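PDB 2OIX: xanthomonas outer protein D from Xanthomonas euvesicatoria, which is a secreted virulence effector whose catalytic domain, captured here as an inactive mutant, is a cysteine protease that removes SUMO from its conjugates. Local coordinates for residues L55-L67 with H75-D87. The protein carries 1 engineered substitution. Residues are numbered along the deposited sequence; the frame is centred on the assembly and turned at random.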
ATOM      1  N   LEU A  55      12.050   7.707  -5.932  1.00 41.71           N
ATOM      2  CA  LEU A  55      11.312   7.925  -4.704  1.00 42.06           C
ATOM      3  C   LEU A  55      10.804   6.639  -4.100  1.00 41.82           C
ATOM      4  O   LEU A  55      10.571   6.597  -2.907  1.00 42.00           O
ATOM      5  CB  LEU A  55      10.137   8.878  -4.928  1.00 41.19           C
ATOM      6  CG  LEU A  55      10.523  10.345  -5.152  1.00 41.71           C
ATOM      7  CD1 LEU A  55       9.340  11.102  -5.691  1.00 41.26           C
ATOM      8  CD2 LEU A  55      11.011  10.981  -3.861  1.00 42.67           C
ATOM      9  N   LEU A  56      10.656   5.592  -4.921  1.00 41.40           N
ATOM     10  CA  LEU A  56      10.065   4.339  -4.439  1.00 41.69           C
ATOM     11  C   LEU A  56      10.983   3.142  -4.456  1.00 42.42           C
ATOM     12  O   LEU A  56      10.709   2.132  -3.781  1.00 42.37           O
ATOM     13  CB  LEU A  56       8.809   4.003  -5.243  1.00 42.49           C
ATOM     14  CG  LEU A  56       7.641   4.995  -5.148  1.00 39.62           C
ATOM     15  CD1 LEU A  56       6.582   4.444  -6.070  1.00 39.68           C
ATOM     16  CD2 LEU A  56       7.029   5.238  -3.731  1.00 43.88           C
ATOM     17  N   ALA A  57      12.045   3.263  -5.249  1.00 42.33           N
ATOM     18  CA  ALA A  57      13.038   2.199  -5.426  1.00 42.60           C
ATOM     19  C   ALA A  57      14.455   2.744  -5.458  1.00 42.83           C
ATOM     20  O   ALA A  57      15.356   2.089  -6.033  1.00 41.28           O
ATOM     21  CB  ALA A  57      12.748   1.425  -6.698  1.00 42.62           C
ATOM     22  N   GLY A  58      14.697   3.912  -4.842  1.00 43.60           N
ATOM     23  CA  GLY A  58      16.071   4.479  -4.771  1.00 45.36           C
ATOM     24  C   GLY A  58      17.005   3.738  -3.792  1.00 45.62           C
ATOM     25  O   GLY A  58      16.477   2.935  -2.998  1.00 48.48           O
ATOM     26  N   ASP A  59      18.256   4.036  -3.788  1.00 47.62           N
ATOM     27  CA  ASP A  59      19.175   3.379  -2.849  1.00 46.14           C
ATOM     28  C   ASP A  59      19.083   3.613  -1.309  1.00 44.76           C
ATOM     29  O   ASP A  59      19.820   2.961  -0.457  1.00 44.49           O
ATOM     30  CB  ASP A  59      20.564   3.656  -3.365  1.00 50.92           C
ATOM     31  CG  ASP A  59      20.968   2.720  -4.576  1.00 52.65           C
ATOM     32  OD1 ASP A  59      20.220   1.808  -4.990  1.00 65.13           O
ATOM     33  OD2 ASP A  59      22.037   2.901  -5.130  1.00 58.30           O
ATOM     34  N   ASP A  60      18.020   4.324  -1.029  1.00 38.36           N
ATOM     35  CA  ASP A  60      17.845   4.742   0.386  1.00 33.61           C
ATOM     36  C   ASP A  60      16.367   4.701   0.838  1.00 29.73           C
ATOM     37  O   ASP A  60      16.037   5.179   1.932  1.00 28.64           O
ATOM     38  CB  ASP A  60      18.315   6.187   0.588  1.00 34.28           C
ATOM     39  CG  ASP A  60      17.507   7.190  -0.270  1.00 37.26           C
ATOM     40  OD1 ASP A  60      16.822   6.760  -1.240  1.00 40.33           O
ATOM     41  OD2 ASP A  60      17.573   8.421  -0.001  1.00 42.51           O
ATOM     42  N   ILE A  61      15.493   4.183  -0.023  1.00 25.55           N
ATOM     43  CA  ILE A  61      14.081   4.027   0.345  1.00 23.71           C
ATOM     44  C   ILE A  61      13.969   2.735   1.169  1.00 22.64           C
ATOM     45  O   ILE A  61      14.476   1.698   0.743  1.00 23.26           O
ATOM     46  CB  ILE A  61      13.178   3.948  -0.915  1.00 23.22           C
ATOM     47  CG1 ILE A  61      13.417   5.152  -1.844  1.00 22.69           C
ATOM     48  CG2 ILE A  61      11.694   3.781  -0.529  1.00 21.17           C
ATOM     49  CD1 ILE A  61      13.333   6.555  -1.180  1.00 21.69           C
ATOM     50  N   PRO A  62      13.308   2.790   2.338  1.00 21.53           N
ATOM     51  CA  PRO A  62      13.163   1.594   3.180  1.00 21.44           C
ATOM     52  C   PRO A  62      12.556   0.381   2.468  1.00 21.71           C
ATOM     53  O   PRO A  62      11.843   0.538   1.477  1.00 22.57           O
ATOM     54  CB  PRO A  62      12.245   2.063   4.285  1.00 21.01           C
ATOM     55  CG  PRO A  62      12.492   3.566   4.348  1.00 21.69           C
ATOM     56  CD  PRO A  62      12.641   3.957   2.935  1.00 20.55           C
ATOM     57  N   PRO A  63      12.862  -0.830   2.958  1.00 21.20           N
ATOM     58  CA  PRO A  63      12.601  -2.023   2.154  1.00 21.29           C
ATOM     59  C   PRO A  63      11.179  -2.591   2.220  1.00 20.41           C
ATOM     60  O   PRO A  63      10.846  -3.468   1.424  1.00 21.98           O
ATOM     61  CB  PRO A  63      13.622  -3.020   2.728  1.00 21.46           C
ATOM     62  CG  PRO A  63      13.515  -2.679   4.251  1.00 20.84           C
ATOM     63  CD  PRO A  63      13.570  -1.165   4.210  1.00 21.11           C
ATOM     64  N   ILE A  64      10.337  -2.105   3.128  1.00 18.17           N
ATOM     65  CA  ILE A  64       8.945  -2.602   3.200  1.00 19.37           C
ATOM     66  C   ILE A  64       8.044  -1.450   2.768  1.00 18.31           C
ATOM     67  O   ILE A  64       7.872  -0.515   3.478  1.00 20.58           O
ATOM     68  CB  ILE A  64       8.545  -3.137   4.571  1.00 19.11           C
ATOM     69  CG1 ILE A  64       9.394  -4.353   4.934  1.00 18.70           C
ATOM     70  CG2 ILE A  64       7.072  -3.574   4.558  1.00 20.04           C
ATOM     71  CD1 ILE A  64       9.204  -4.914   6.290  1.00 18.75           C
ATOM     72  N   VAL A  65       7.490  -1.529   1.574  1.00 18.72           N
ATOM     73  CA  VAL A  65       6.852  -0.367   0.961  1.00 19.40           C
ATOM     74  C   VAL A  65       5.392  -0.686   0.722  1.00 20.02           C
ATOM     75  O   VAL A  65       5.081  -1.753   0.102  1.00 21.43           O
ATOM     76  CB  VAL A  65       7.538  -0.058  -0.396  1.00 19.95           C
ATOM     77  CG1 VAL A  65       6.948   1.168  -1.046  1.00 17.84           C
ATOM     78  CG2 VAL A  65       9.045   0.185  -0.178  1.00 24.38           C
ATOM     79  N   PHE A  66       4.510   0.192   1.235  1.00 20.71           N
ATOM     80  CA  PHE A  66       3.061   0.167   1.026  1.00 18.94           C
ATOM     81  C   PHE A  66       2.664   1.088  -0.106  1.00 19.64           C
ATOM     82  O   PHE A  66       2.797   2.321   0.014  1.00 19.97           O
ATOM     83  CB  PHE A  66       2.339   0.573   2.347  1.00 19.63           C
ATOM     84  CG  PHE A  66       2.717  -0.316   3.464  1.00 19.95           C
ATOM     85  CD1 PHE A  66       1.901  -1.410   3.797  1.00 21.32           C
ATOM     86  CD2 PHE A  66       3.958  -0.138   4.134  1.00 19.67           C
ATOM     87  CE1 PHE A  66       2.311  -2.329   4.810  1.00 18.92           C
ATOM     88  CE2 PHE A  66       4.341  -1.013   5.142  1.00 22.31           C
ATOM     89  CZ  PHE A  66       3.492  -2.097   5.499  1.00 18.91           C
ATOM     90  N   LEU A  67       2.148   0.502  -1.185  1.00 17.43           N
ATOM     91  CA  LEU A  67       1.839   1.251  -2.400  1.00 18.21           C
ATOM     92  C   LEU A  67       0.358   1.218  -2.662  1.00 17.60           C
ATOM     93  O   LEU A  67      -0.186   0.165  -3.040  1.00 18.09           O
ATOM     94  CB  LEU A  67       2.528   0.606  -3.605  1.00 16.90           C
ATOM     95  CG  LEU A  67       4.067   0.487  -3.465  1.00 21.41           C
ATOM     96  CD1 LEU A  67       4.549  -0.930  -3.644  1.00 24.31           C
ATOM     97  CD2 LEU A  67       4.778   1.354  -4.456  1.00 27.17           C
ATOM     98  N   HIS A  75     -11.590   2.881  -7.881  1.00 26.45           N
ATOM     99  CA  HIS A  75     -11.276   1.827  -6.920  1.00 24.25           C
ATOM    100  C   HIS A  75      -9.892   2.019  -6.319  1.00 22.96           C
ATOM    101  O   HIS A  75      -9.067   2.695  -6.925  1.00 23.49           O
ATOM    102  CB  HIS A  75     -11.369   0.465  -7.634  1.00 23.53           C
ATOM    103  CG  HIS A  75     -11.238  -0.719  -6.732  1.00 23.45           C
ATOM    104  ND1 HIS A  75     -11.933  -0.842  -5.551  1.00 22.76           N
ATOM    105  CD2 HIS A  75     -10.509  -1.858  -6.856  1.00 20.83           C
ATOM    106  CE1 HIS A  75     -11.638  -1.999  -4.988  1.00 23.26           C
ATOM    107  NE2 HIS A  75     -10.778  -2.635  -5.763  1.00 17.82           N
ATOM    108  N   TRP A  76      -9.674   1.475  -5.115  1.00 20.74           N
ATOM    109  CA  TRP A  76      -8.345   1.415  -4.479  1.00 19.98           C
ATOM    110  C   TRP A  76      -7.972  -0.031  -4.103  1.00 19.41           C
ATOM    111  O   TRP A  76      -8.812  -0.794  -3.640  1.00 19.54           O
ATOM    112  CB  TRP A  76      -8.303   2.161  -3.158  1.00 19.49           C
ATOM    113  CG  TRP A  76      -8.343   3.670  -3.233  1.00 19.95           C
ATOM    114  CD1 TRP A  76      -9.429   4.464  -3.025  1.00 17.50           C
ATOM    115  CD2 TRP A  76      -7.254   4.532  -3.524  1.00 17.59           C
ATOM    116  NE1 TRP A  76      -9.091   5.807  -3.179  1.00 19.75           N
ATOM    117  CE2 TRP A  76      -7.749   5.872  -3.468  1.00 18.30           C
ATOM    118  CE3 TRP A  76      -5.891   4.315  -3.814  1.00 19.15           C
ATOM    119  CZ2 TRP A  76      -6.936   6.977  -3.689  1.00 20.17           C
ATOM    120  CZ3 TRP A  76      -5.072   5.446  -4.047  1.00 19.50           C
ATOM    121  CH2 TRP A  76      -5.604   6.745  -3.984  1.00 17.51           C
ATOM    122  N   SER A  77      -6.691  -0.364  -4.198  1.00 18.22           N
ATOM    123  CA  SER A  77      -6.211  -1.593  -3.587  1.00 17.24           C
ATOM    124  C   SER A  77      -4.784  -1.311  -3.047  1.00 18.89           C
ATOM    125  O   SER A  77      -4.261  -0.179  -3.158  1.00 18.29           O
ATOM    126  CB  SER A  77      -6.228  -2.716  -4.594  1.00 18.49           C
ATOM    127  OG  SER A  77      -5.331  -2.372  -5.633  1.00 18.10           O
ATOM    128  N   LEU A  78      -4.168  -2.337  -2.476  1.00 18.26           N
ATOM    129  CA  LEU A  78      -2.911  -2.173  -1.816  1.00 19.28           C
ATOM    130  C   LEU A  78      -1.900  -3.175  -2.323  1.00 17.75           C
ATOM    131  O   LEU A  78      -2.142  -4.422  -2.302  1.00 17.60           O
ATOM    132  CB  LEU A  78      -3.067  -2.386  -0.339  1.00 18.41           C
ATOM    133  CG  LEU A  78      -1.781  -2.344   0.499  1.00 17.88           C
ATOM    134  CD1 LEU A  78      -1.071  -0.967   0.348  1.00 18.52           C
ATOM    135  CD2 LEU A  78      -2.064  -2.718   1.988  1.00 20.56           C
ATOM    136  N   LEU A  79      -0.765  -2.652  -2.765  1.00 19.54           N
ATOM    137  CA  LEU A  79       0.336  -3.520  -3.104  1.00 18.48           C
ATOM    138  C   LEU A  79       1.421  -3.323  -2.025  1.00 20.76           C
ATOM    139  O   LEU A  79       1.856  -2.202  -1.783  1.00 21.58           O
ATOM    140  CB  LEU A  79       0.937  -3.133  -4.476  1.00 20.62           C
ATOM    141  CG  LEU A  79       2.067  -4.019  -4.861  1.00 23.12           C
ATOM    142  CD1 LEU A  79       1.522  -5.484  -5.064  1.00 24.08           C
ATOM    143  CD2 LEU A  79       2.803  -3.461  -6.104  1.00 23.92           C
ATOM    144  N   VAL A  80       1.938  -4.409  -1.447  1.00 20.96           N
ATOM    145  CA  VAL A  80       3.015  -4.299  -0.445  1.00 20.89           C
ATOM    146  C   VAL A  80       4.253  -4.969  -1.047  1.00 21.02           C
ATOM    147  O   VAL A  80       4.206  -6.107  -1.579  1.00 21.11           O
ATOM    148  CB  VAL A  80       2.623  -4.943   0.919  1.00 20.99           C
ATOM    149  CG1 VAL A  80       3.795  -4.880   1.940  1.00 21.53           C
ATOM    150  CG2 VAL A  80       1.408  -4.282   1.478  1.00 21.92           C
ATOM    151  N   VAL A  81       5.371  -4.288  -0.997  1.00 21.27           N
ATOM    152  CA  VAL A  81       6.595  -4.880  -1.550  1.00 21.01           C
ATOM    153  C   VAL A  81       7.644  -4.987  -0.419  1.00 22.40           C
ATOM    154  O   VAL A  81       7.937  -3.972   0.222  1.00 24.09           O
ATOM    155  CB  VAL A  81       7.171  -4.038  -2.711  1.00 23.27           C
ATOM    156  CG1 VAL A  81       8.518  -4.494  -3.047  1.00 19.85           C
ATOM    157  CG2 VAL A  81       6.278  -4.058  -3.970  1.00 22.96           C
ATOM    158  N   ASP A  82       8.192  -6.186  -0.175  1.00 20.98           N
ATOM    159  CA  ASP A  82       9.138  -6.421   0.896  1.00 21.23           C
ATOM    160  C   ASP A  82      10.447  -6.843   0.251  1.00 21.55           C
ATOM    161  O   ASP A  82      10.593  -7.979  -0.177  1.00 21.23           O
ATOM    162  CB  ASP A  82       8.626  -7.517   1.851  1.00 22.02           C
ATOM    163  CG  ASP A  82       9.732  -8.066   2.787  1.00 23.01           C
ATOM    164  OD1 ASP A  82      10.750  -7.361   3.032  1.00 22.07           O
ATOM    165  OD2 ASP A  82       9.625  -9.209   3.289  1.00 24.79           O
ATOM    166  N   ARG A  83      11.376  -5.904   0.114  1.00 22.20           N
ATOM    167  CA  ARG A  83      12.648  -6.246  -0.510  1.00 22.44           C
ATOM    168  C   ARG A  83      13.829  -6.308   0.446  1.00 22.00           C
ATOM    169  O   ARG A  83      14.985  -6.067   0.044  1.00 19.74           O
ATOM    170  CB  ARG A  83      12.933  -5.342  -1.709  1.00 23.92           C
ATOM    171  CG  ARG A  83      12.935  -3.894  -1.322  1.00 27.35           C
ATOM    172  CD  ARG A  83      12.591  -2.934  -2.453  1.00 32.63           C
ATOM    173  NE  ARG A  83      12.483  -1.622  -1.825  1.00 31.50           N
ATOM    174  CZ  ARG A  83      12.070  -0.513  -2.402  1.00 32.86           C
ATOM    175  NH1 ARG A  83      11.739  -0.503  -3.692  1.00 34.52           N
ATOM    176  NH2 ARG A  83      12.014   0.593  -1.664  1.00 32.11           N
ATOM    177  N   ARG A  84      13.572  -6.733   1.681  1.00 20.37           N
ATOM    178  CA  ARG A  84      14.632  -6.849   2.684  1.00 20.75           C
ATOM    179  C   ARG A  84      15.684  -7.849   2.183  1.00 21.84           C
ATOM    180  O   ARG A  84      16.888  -7.683   2.388  1.00 21.58           O
ATOM    181  CB  ARG A  84      14.103  -7.290   4.044  1.00 20.73           C
ATOM    182  CG  ARG A  84      13.380  -6.204   4.824  1.00 20.37           C
ATOM    183  CD  ARG A  84      12.846  -6.801   6.083  1.00 17.87           C
ATOM    184  NE  ARG A  84      11.673  -7.601   5.734  1.00 21.52           N
ATOM    185  CZ  ARG A  84      10.967  -8.318   6.612  1.00 23.18           C
ATOM    186  NH1 ARG A  84      11.340  -8.369   7.893  1.00 22.78           N
ATOM    187  NH2 ARG A  84       9.908  -9.005   6.197  1.00 23.69           N
ATOM    188  N   ASN A  85      15.214  -8.869   1.479  1.00 22.84           N
ATOM    189  CA  ASN A  85      16.098  -9.823   0.829  1.00 24.19           C
ATOM    190  C   ASN A  85      16.054  -9.535  -0.664  1.00 25.42           C
ATOM    191  O   ASN A  85      15.063  -9.834  -1.323  1.00 26.62           O
ATOM    192  CB  ASN A  85      15.639 -11.249   1.109  1.00 23.60           C
ATOM    193  CG  ASN A  85      16.577 -12.293   0.524  1.00 25.26           C
ATOM    194  OD1 ASN A  85      17.420 -12.008  -0.349  1.00 26.99           O
ATOM    195  ND2 ASN A  85      16.438 -13.524   1.008  1.00 25.81           N
ATOM    196  N   LYS A  86      17.133  -8.969  -1.188  1.00 26.97           N
ATOM    197  CA  LYS A  86      17.206  -8.581  -2.597  1.00 27.41           C
ATOM    198  C   LYS A  86      17.194  -9.728  -3.623  1.00 27.30           C
ATOM    199  O   LYS A  86      16.803  -9.506  -4.767  1.00 28.12           O
ATOM    200  CB  LYS A  86      18.377  -7.621  -2.847  1.00 27.64           C
ATOM    201  CG  LYS A  86      19.723  -8.329  -3.043  1.00 29.25           C
ATOM    202  CD  LYS A  86      20.676  -7.525  -3.899  1.00 32.53           C
ATOM    203  CE  LYS A  86      21.595  -8.476  -4.649  1.00 29.76           C
ATOM    204  NZ  LYS A  86      22.158  -9.514  -3.729  1.00 31.02           N
ATOM    205  N   ASP A  87      17.605 -10.938  -3.227  1.00 26.69           N
ATOM    206  CA  ASP A  87      17.444 -12.089  -4.092  1.00 26.93           C
ATOM    207  C   ASP A  87      16.105 -12.805  -3.954  1.00 26.54           C
ATOM    208  O   ASP A  87      15.851 -13.774  -4.679  1.00 27.33           O
ATOM    209  CB  ASP A  87      18.608 -13.080  -3.917  1.00 27.64           C
ATOM    210  CG  ASP A  87      19.945 -12.391  -3.742  1.00 31.20           C
ATOM    211  OD1 ASP A  87      20.808 -12.464  -4.662  1.00 34.93           O
ATOM    212  OD2 ASP A  87      20.154 -11.795  -2.661  1.00 36.35           O
TER
HETATM  213  O   HOH W   1      14.708  -0.947  -0.429  1.00 49.24           O
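Arg83, just past the end of strand 75-82, reaches into a hollow lined by Leu56, Ala57, Ile61 and Pro62. Its chain runs extended from CG to NE, and the guanidinium slides in edge-first: Arg83 NH1 and Arg83 NH2 both bond Leu56 O, at 2.8 and 2.9 Å. Arg83 NH2 also donates to Pro62 O at 3.1 Å. Ile61 CG2 borders the same edge, and Val65 CG2 presses on one face, 3.3 Å from Arg83 NH2. A water that donates to Ile61 O also takes a weak bond from Arg83 NE.

Beyond this plug the strands pair antiparallel, Val65 with Val81 and Leu67 with Leu79, through paired backbone bonds. On the Val65 face, Leu67 CD1 drops between Val81 CG2 (3.6 Å) and Leu79 CD2 (3.9 Å). On the other, Val80 CG2 butts against Phe66 CD1 at 3.7 Å. Farther along that face, Ile64 CD1 lies over one face of the Arg84 guanidinium, toward its rim; Asp82 holds that group side-on and Asp157 also pairs with it.

Strands 64-71 and 75-82 form an antiparallel hairpin inside the mixed Ulp1-type protease sheet, 75-82 in the middle: 30-32 flanks 64-71 and 90-94 flanks 75-82. Helix 136-153 packs on Phe66 and Leu78, while helix 35-40 meets Leu67 from the opposite face.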